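Local coordinates for methionine-binding protein (Coxiella burnetii, PDB 3TQW) that binds methionine and probably serves as the periplasmic substrate-binding component of an ABC transporter of the NlpA lipoprotein family, at residues M86-K91 and A187-G192. Numbering follows the deposited sequence.
Sequences MGLYSK and ALLTEG
Gly-87 and Thr-190 face each other as an antiparallel non-hydrogen-bonded pair, and backbone hydrogen bonds flank them on both sides. Toward one end, Leu-88 N donates to Leu-189 O (2.9 Å), while Leu-88 O accepts from Leu-188 N. Toward the other, Glu-191 N reaches Met-86 O at 3.0 Å. Between these bonds the strands come close enough for CA-H...O contacts, among them Gly-87 CA to Leu-189 O at 3.3 Å and Thr-190 CA to Met-86 O.

The Glu-191 carboxylate turns back to Met-86, just before strand 87-89. With CG anti to its own carbonyl carbon (chi1 -61°) and the chain extended beyond, OE1 arrives at Met-86 N, 2.9 Å away. The N-H points almost straight at the oxygen (177°) but meets it from above the carboxylate plane, 50° out of it. OE2 forms a salt bridge with Arg-116 of helix 111-123, so the two oxygens tie a backbone amide and a pocket arginine to one group. Arg-116 lines the methionine pocket, which makes Glu-191 a second-shell residue that probably helps to orient the arginine.

The pairing adds the short strand 189-190 to the edge of a five-stranded mixed sheet in one lobe of this two-lobed periplasmic-binding-protein fold. On its other side, strand 87-89 bonds to strand 168-171.

Apolar contacts fall on both faces of the pair. Leu-88 and Leu-189 lie side by side and point the same way, with CD1 and CD2 respectively 4.2 Å apart; Leu-120 and Leu-121 of helix 111-123 also touch Leu-88. On the face of Gly-87 and Thr-190, the methyl CB of Ala-187 makes an off-centre CH-pi contact with the Tyr-89 ring, 4.3 Å from its centroid, with CE1 the nearest ring atom.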
loop_
_atom_site.group_PDB
_atom_site.type_symbol
_atom_site.label_atom_id
_atom_site.label_comp_id
_atom_site.label_asym_id
_atom_site.label_seq_id
_atom_site.Cartn_x
_atom_site.Cartn_y
_atom_site.Cartn_z
HETATM N N MSE A 86 -7.092 0.906 3.210
HETATM C CA MSE A 86 -6.685 2.303 3.338
HETATM C C MSE A 86 -7.680 3.129 4.151
HETATM O O MSE A 86 -8.900 3.009 3.974
HETATM C CB MSE A 86 -6.500 2.918 1.946
HETATM C CG MSE A 86 -6.274 4.420 1.943
HETATM SE SE MSE A 86 -6.100 5.113 0.125
HETATM C CE MSE A 86 -4.244 4.624 -0.203
ATOM N N GLY A 87 -7.156 3.970 5.037
ATOM C CA GLY A 87 -7.996 4.797 5.883
ATOM C C GLY A 87 -8.002 6.260 5.478
ATOM O O GLY A 87 -7.097 6.725 4.779
ATOM N N LEU A 88 -9.041 6.978 5.905
ATOM C CA LEU A 88 -9.089 8.425 5.788
ATOM C C LEU A 88 -8.842 8.996 7.176
ATOM O O LEU A 88 -9.491 8.587 8.141
ATOM C CB LEU A 88 -10.458 8.879 5.277
ATOM C CG LEU A 88 -10.888 8.379 3.902
ATOM C CD1 LEU A 88 -12.345 8.744 3.636
ATOM C CD2 LEU A 88 -9.980 8.962 2.829
ATOM N N TYR A 89 -7.908 9.935 7.280
ATOM C CA TYR A 89 -7.475 10.437 8.578
ATOM C C TYR A 89 -7.575 11.951 8.654
ATOM O O TYR A 89 -7.525 12.634 7.639
ATOM C CB TYR A 89 -6.027 10.033 8.849
ATOM C CG TYR A 89 -5.772 8.546 8.771
ATOM C CD1 TYR A 89 -5.834 7.755 9.910
ATOM C CD2 TYR A 89 -5.456 7.935 7.564
ATOM C CE1 TYR A 89 -5.601 6.400 9.854
ATOM C CE2 TYR A 89 -5.216 6.572 7.494
ATOM C CZ TYR A 89 -5.290 5.809 8.644
ATOM O OH TYR A 89 -5.056 4.450 8.603
ATOM N N SER A 90 -7.695 12.472 9.867
ATOM C CA SER A 90 -7.726 13.912 10.063
ATOM C C SER A 90 -7.267 14.276 11.465
ATOM O O SER A 90 -7.419 13.490 12.398
ATOM C CB SER A 90 -9.136 14.459 9.822
ATOM O OG SER A 90 -9.204 15.838 10.134
ATOM N N LYS A 91 -6.693 15.466 11.597
ATOM C CA LYS A 91 -6.409 16.045 12.900
ATOM C C LYS A 91 -7.286 17.275 13.113
ATOM O O LYS A 91 -7.062 18.056 14.038
ATOM C CB LYS A 91 -4.927 16.410 13.026
ATOM C CG LYS A 91 -4.019 15.212 13.247
ATOM C CD LYS A 91 -2.572 15.517 12.896
ATOM C CE LYS A 91 -2.020 16.676 13.706
ATOM N NZ LYS A 91 -0.588 16.930 13.374
ATOM N N ALA A 187 -8.733 6.074 11.914
ATOM C CA ALA A 187 -9.388 6.363 10.641
ATOM C C ALA A 187 -10.876 6.658 10.819
ATOM O O ALA A 187 -11.573 5.967 11.567
ATOM C CB ALA A 187 -9.190 5.215 9.665
ATOM N N LEU A 188 -11.357 7.691 10.135
ATOM C CA LEU A 188 -12.782 8.003 10.151
ATOM C C LEU A 188 -13.539 6.969 9.329
ATOM O O LEU A 188 -14.736 6.754 9.521
ATOM C CB LEU A 188 -13.042 9.410 9.604
ATOM C CG LEU A 188 -12.818 10.582 10.565
ATOM C CD1 LEU A 188 -11.357 10.684 10.977
ATOM C CD2 LEU A 188 -13.293 11.898 9.954
ATOM N N LEU A 189 -12.815 6.316 8.426
ATOM C CA LEU A 189 -13.383 5.334 7.507
ATOM C C LEU A 189 -12.251 4.589 6.804
ATOM O O LEU A 189 -11.217 5.184 6.502
ATOM C CB LEU A 189 -14.247 6.037 6.459
ATOM C CG LEU A 189 -14.844 5.151 5.362
ATOM C CD1 LEU A 189 -15.884 4.180 5.931
ATOM C CD2 LEU A 189 -15.449 5.986 4.247
ATOM N N THR A 190 -12.439 3.297 6.545
ATOM C CA THR A 190 -11.465 2.543 5.752
ATOM C C THR A 190 -12.149 1.747 4.646
ATOM O O THR A 190 -13.356 1.501 4.697
ATOM C CB THR A 190 -10.655 1.546 6.608
ATOM O OG1 THR A 190 -11.502 0.461 7.003
ATOM C CG2 THR A 190 -10.089 2.223 7.848
ATOM N N GLU A 191 -11.367 1.339 3.651
ATOM C CA GLU A 191 -11.848 0.437 2.616
ATOM C C GLU A 191 -12.341 -0.849 3.245
ATOM O O GLU A 191 -12.014 -1.153 4.392
ATOM C CB GLU A 191 -10.713 0.060 1.663
ATOM C CG GLU A 191 -10.069 1.194 0.891
ATOM C CD GLU A 191 -8.838 0.716 0.135
ATOM O OE1 GLU A 191 -8.073 -0.095 0.700
ATOM O OE2 GLU A 191 -8.641 1.137 -1.020
ATOM N N GLY A 192 -13.109 -1.615 2.478
ATOM C CA GLY A 192 -13.450 -2.971 2.855
ATOM C C GLY A 192 -12.283 -3.900 2.563
ATOM O O GLY A 192 -11.317 -3.501 1.911
#